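Local coordinates for protein N-acetylcysteine deacetylase (Bacillus subtilis, PDB 1YSJ) that probably deacetylates N-acetylcysteine to cysteine and acetate as a dinuclear metal hydrolase of the M20 peptidase family, in a pathway that recovers sulfur from S-(2-succino)cysteine, at residues V277-Q281 / K282-Q286; P289-M292 / R293-E297. The protein carries 1 engineered substitution. All blocks are in the same frame, centred on the assembly; numbering follows the deposited sequence. Where two conformers were deposited one is given.

Following the chain from its N terminus, strand 270-278 runs out into a short turn, and contact 1 closes that turn by bringing Thr279 and Gln281 against the first residues of helix 282-302. Contact 2 lies farther along the same helix, where 289-292 passes into 293-297. The two are in series, neither nesting nor crossing, with centres about 15 Å apart. They nevertheless meet directly: Val277 CG2, on the strand, sits 3.5 Å from the selenium atom (SE) of Met292. Away from the nickel site, contact 1 joins strand to helix, while contact 2 lies within the helix, whose Met292 and Ala296 side chains pack on the four-stranded antiparallel sheet.

Contact 1. Residues V277-Q281 / K282-Q286; sequences VRTFQ and KEARQ
Thr279 and Arg285 meet at the tight end of this turn. The threonine hydroxyl OG1 lies 3.4 Å from Arg285 CB, and its methyl CG2 comes to 3.7 Å from Arg285 CA, so both branches press on the first helical turn. A chi1 of 76° sets OG1 between the backbone N and carbonyl carbon of Thr279, with CG2 beside the backbone N; Ala284 CB lies 4.1 Å from Thr279 CB. The hydroxyl's hydrogen-bond partner is Ser202 OG on strand 197-211; against Arg285 CB it makes a van der Waals contact. The two side chains cross at about a right angle, and the arginine, extended from CG to NE, runs on to a salt bridge between NH2 and Asp204 OD2.

This is a strand-to-helix connection in the smaller domain of the M20 fold, a four-stranded antiparallel sheet with helices packed on it: strand 270-278 ends, the chain turns, and helix 282-302 sets off. Its closing bond runs from Arg285 N to Gln281 O, 3.2 Å long with an N-H...O angle of 157°. Ala284 CB packs 3.6 Å from that same carbonyl oxygen.

The outer side is looser. Gln281 and Glu283, both exposed, lie side by side and point the same way, with amide and carboxylate planes 62° apart. Glu283 bends at chi2 and carries OE2 back over the turn to 3.3 Å from Gln281 CB, where the carboxylate meets aliphatic carbon. Lys282 instead extends to strand 306-320, where NZ makes a weak hydrogen bond with Ser317 O.

Contact 2. Residues P289-M292 / R293-E297; sequences PEHM and RRVAE
Two successive turns of helix 282-302, which packs on the four-stranded antiparallel sheet, make this contact through i to i+4 bonding. Arg293 N reaches Pro289 O at 2.8 Å, and the series continues with Arg294 N to Glu290 O, Val295 N to His291 O and Ala296 N to Met292 O. On the sheet side, selenomethionine Met292 is buried against Phe206 and Phe309, and Ala296 faces Ile208. Leu237 of helix 226-237 touches both Met292 and Val295.

On the exposed side the side chains meet more loosely. Glu290 and Arg293 run side by side in the same direction, their carboxylate and guanidinium planes 38° apart. Here OE1 of Glu290 rests 3.9 Å from Arg293 CD, against the aliphatic stem. The opposite charges stay farther apart, 4.9 Å from Glu290 OE1 to Arg293 NE, so any attraction is probably modest. The salt bridge of Arg293 NE is instead a long one, to Glu297 OE1.

Arg294 folds back at chi3 (-66°), placing Glu290 O over one guanidinium face, offset toward its rim, and setting the group 66° from the His291 ring plane. Its NH1 comes to 3.4 Å from His291 CA.

Contact 1. Residues V277-Q281 / K282-Q286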
loop_
_atom_site.group_PDB
_atom_site.type_symbol
_atom_site.label_atom_id
_atom_site.label_comp_id
_atom_site.label_asym_id
_atom_site.label_seq_id
_atom_site.Cartn_x
_atom_site.Cartn_y
_atom_site.Cartn_z
ATOM N N VAL A 277 3.728 3.407 18.178
ATOM C CA VAL A 277 4.834 3.875 18.990
ATOM C C VAL A 277 4.735 3.213 20.365
ATOM O O VAL A 277 3.647 3.108 20.940
ATOM C CB VAL A 277 4.821 5.411 19.131
ATOM C CG1 VAL A 277 6.072 5.889 19.843
ATOM C CG2 VAL A 277 4.716 6.066 17.762
ATOM N N ARG A 278 5.874 2.753 20.870
ATOM C CA ARG A 278 5.956 2.144 22.189
ATOM C C ARG A 278 7.030 2.822 23.033
ATOM O O ARG A 278 8.194 2.902 22.634
ATOM C CB ARG A 278 6.206 0.640 22.068
ATOM C CG ARG A 278 5.058 -0.096 21.390
ATOM C CD ARG A 278 5.326 -1.572 21.209
ATOM N NE ARG A 278 4.239 -2.200 20.459
ATOM C CZ ARG A 278 4.041 -3.513 20.357
ATOM N NH1 ARG A 278 3.017 -3.968 19.646
ATOM N NH2 ARG A 278 4.855 -4.371 20.964
ATOM N N THR A 279 6.613 3.339 24.187
ATOM C CA THR A 279 7.511 4.013 25.127
ATOM C C THR A 279 7.369 3.405 26.521
ATOM O O THR A 279 6.405 2.690 26.799
ATOM C CB THR A 279 7.207 5.525 25.240
ATOM O OG1 THR A 279 6.031 5.716 26.033
ATOM C CG2 THR A 279 7.011 6.166 23.865
ATOM N N PHE A 280 8.326 3.704 27.395
ATOM C CA PHE A 280 8.258 3.267 28.786
ATOM C C PHE A 280 8.132 4.425 29.773
ATOM O O PHE A 280 7.627 4.242 30.879
ATOM C CB PHE A 280 9.438 2.351 29.137
ATOM C CG PHE A 280 9.314 0.969 28.557
ATOM C CD1 PHE A 280 8.539 -0.001 29.195
ATOM C CD2 PHE A 280 9.947 0.642 27.360
ATOM C CE1 PHE A 280 8.409 -1.279 28.658
ATOM C CE2 PHE A 280 9.821 -0.637 26.811
ATOM C CZ PHE A 280 9.053 -1.598 27.462
ATOM N N GLN A 281 8.571 5.616 29.374
ATOM C CA GLN A 281 8.378 6.801 30.212
ATOM C C GLN A 281 7.314 7.758 29.670
ATOM O O GLN A 281 7.076 7.824 28.461
ATOM C CB GLN A 281 9.706 7.515 30.505
ATOM C CG GLN A 281 10.656 6.747 31.459
ATOM C CD GLN A 281 10.057 6.420 32.845
ATOM O OE1 GLN A 281 8.885 6.695 33.130
ATOM N NE2 GLN A 281 10.877 5.823 33.707
ATOM N N LYS A 282 6.673 8.483 30.586
ATOM C CA LYS A 282 5.511 9.327 30.282
ATOM C C LYS A 282 5.853 10.491 29.360
ATOM O O LYS A 282 5.076 10.829 28.465
ATOM C CB LYS A 282 4.871 9.859 31.574
ATOM C CG LYS A 282 4.560 8.799 32.631
ATOM C CD LYS A 282 3.455 7.846 32.183
ATOM C CE LYS A 282 3.368 6.628 33.096
ATOM N NZ LYS A 282 2.433 5.597 32.566
ATOM N N GLU A 283 7.013 11.100 29.593
ATOM C CA GLU A 283 7.481 12.237 28.797
ATOM C C GLU A 283 7.876 11.823 27.378
ATOM O O GLU A 283 7.566 12.529 26.414
ATOM C CB GLU A 283 8.628 12.983 29.502
ATOM C CG GLU A 283 9.626 12.097 30.259
ATOM C CD GLU A 283 9.112 11.637 31.624
ATOM O OE1 GLU A 283 8.704 12.495 32.441
ATOM O OE2 GLU A 283 9.123 10.415 31.880
ATOM N N ALA A 284 8.542 10.675 27.259
ATOM C CA ALA A 284 8.882 10.090 25.959
ATOM C C ALA A 284 7.642 9.906 25.086
ATOM O O ALA A 284 7.676 10.203 23.896
ATOM C CB ALA A 284 9.611 8.763 26.142
ATOM N N ARG A 285 6.551 9.432 25.692
ATOM C CA ARG A 285 5.261 9.277 25.013
ATOM C C ARG A 285 4.665 10.609 24.539
ATOM O O ARG A 285 3.933 10.651 23.547
ATOM C CB ARG A 285 4.265 8.573 25.934
ATOM C CG ARG A 285 3.034 8.042 25.236
ATOM C CD ARG A 285 1.934 7.719 26.228
ATOM N NE ARG A 285 0.776 7.117 25.573
ATOM C CZ ARG A 285 -0.446 7.061 26.094
ATOM N NH1 ARG A 285 -0.695 7.575 27.295
ATOM N NH2 ARG A 285 -1.428 6.489 25.409
ATOM N N GLN A 286 4.994 11.685 25.252
ATOM C CA GLN A 286 4.488 13.019 24.933
ATOM C C GLN A 286 5.413 13.784 23.986
ATOM O O GLN A 286 4.989 14.757 23.357
ATOM C CB GLN A 286 4.252 13.830 26.215
ATOM C CG GLN A 286 3.214 13.238 27.175
ATOM C CD GLN A 286 1.825 13.122 26.565
ATOM O OE1 GLN A 286 1.232 14.115 26.142
ATOM N NE2 GLN A 286 1.297 11.904 26.526
#

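Contact 2. Residues P289-M292 / R293-E297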
loop_
_atom_site.group_PDB
_atom_site.type_symbol
_atom_site.label_atom_id
_atom_site.label_comp_id
_atom_site.label_asym_id
_atom_site.label_seq_id
_atom_site.Cartn_x
_atom_site.Cartn_y
_atom_site.Cartn_z
ATOM N N PRO A 289 5.592 11.992 19.377
ATOM C CA PRO A 289 4.723 12.396 18.260
ATOM C C PRO A 289 5.158 13.697 17.579
ATOM O O PRO A 289 5.130 13.781 16.350
ATOM C CB PRO A 289 3.340 12.553 18.911
ATOM C CG PRO A 289 3.592 12.650 20.366
ATOM C CD PRO A 289 4.826 11.854 20.628
ATOM N N GLU A 290 5.562 14.687 18.372
ATOM C CA GLU A 290 6.058 15.956 17.842
ATOM C C GLU A 290 7.371 15.784 17.083
ATOM O O GLU A 290 7.587 16.436 16.061
ATOM C CB GLU A 290 6.223 16.990 18.960
ATOM C CG GLU A 290 4.924 17.690 19.375
ATOM C CD GLU A 290 4.479 18.788 18.405
ATOM O OE1 GLU A 290 5.181 19.050 17.402
ATOM O OE2 GLU A 290 3.417 19.399 18.657
ATOM N N HIS A 291 8.237 14.906 17.585
ATOM C CA HIS A 291 9.499 14.603 16.919
ATOM C C HIS A 291 9.260 13.881 15.590
ATOM O O HIS A 291 9.956 14.132 14.606
ATOM C CB HIS A 291 10.416 13.784 17.832
ATOM C CG HIS A 291 11.856 13.808 17.417
ATOM N ND1 HIS A 291 12.736 14.785 17.833
ATOM C CD2 HIS A 291 12.569 12.978 16.616
ATOM C CE1 HIS A 291 13.927 14.556 17.309
ATOM N NE2 HIS A 291 13.852 13.465 16.566
HETATM N N MSE A 292 8.262 13.000 15.573
HETATM C CA MSE A 292 7.869 12.270 14.368
HETATM C C MSE A 292 7.189 13.184 13.358
HETATM O O MSE A 292 7.309 12.983 12.152
HETATM C CB MSE A 292 6.927 11.124 14.720
HETATM C CG MSE A 292 7.563 10.003 15.525
HETATM SE SE MSE A 292 6.277 8.579 15.897
HETATM C CE MSE A 292 5.986 7.973 14.058
ATOM N N ARG A 293 6.466 14.176 13.871
ATOM C CA ARG A 293 5.782 15.172 13.056
ATOM C C ARG A 293 6.796 16.084 12.372
ATOM O O ARG A 293 6.690 16.343 11.174
ATOM C CB ARG A 293 4.833 15.998 13.929
ATOM C CG ARG A 293 3.900 16.933 13.176
ATOM C CD ARG A 293 3.314 17.971 14.125
ATOM N NE ARG A 293 2.028 18.489 13.662
ATOM C CZ ARG A 293 0.844 17.951 13.955
ATOM N NH1 ARG A 293 0.764 16.863 14.715
ATOM N NH2 ARG A 293 -0.267 18.502 13.485
ATOM N N ARG A 294 7.774 16.556 13.147
ATOM C CA ARG A 294 8.829 17.446 12.660
ATOM C C ARG A 294 9.607 16.797 11.517
ATOM O O ARG A 294 9.856 17.431 10.497
ATOM C CB ARG A 294 9.776 17.818 13.808
ATOM C CG ARG A 294 10.694 19.014 13.535
ATOM C CD ARG A 294 11.659 19.276 14.699
ATOM N NE ARG A 294 10.971 19.694 15.922
ATOM C CZ ARG A 294 10.706 18.899 16.960
ATOM N NH1 ARG A 294 11.072 17.623 16.950
ATOM N NH2 ARG A 294 10.073 19.384 18.019
ATOM N N VAL A 295 9.964 15.527 11.706
ATOM C CA VAL A 295 10.692 14.724 10.721
ATOM C C VAL A 295 9.878 14.526 9.441
ATOM O O VAL A 295 10.393 14.721 8.339
ATOM C CB VAL A 295 11.111 13.343 11.326
ATOM C CG1 VAL A 295 11.497 12.340 10.244
ATOM C CG2 VAL A 295 12.251 13.511 12.324
ATOM N N ALA A 296 8.610 14.145 9.596
ATOM C CA ALA A 296 7.719 13.901 8.460
ATOM C C ALA A 296 7.439 15.173 7.663
ATOM O O ALA A 296 7.422 15.150 6.431
ATOM C CB ALA A 296 6.418 13.276 8.933
ATOM N N GLU A 297 7.229 16.273 8.381
ATOM C CA GLU A 297 6.889 17.558 7.784
ATOM C C GLU A 297 8.069 18.127 6.994
ATOM O O GLU A 297 7.896 18.628 5.877
ATOM C CB GLU A 297 6.446 18.533 8.879
ATOM C CG GLU A 297 5.374 19.520 8.460
ATOM C CD GLU A 297 4.639 20.118 9.653
ATOM O OE1 GLU A 297 3.935 19.368 10.370
ATOM O OE2 GLU A 297 4.759 21.343 9.868
#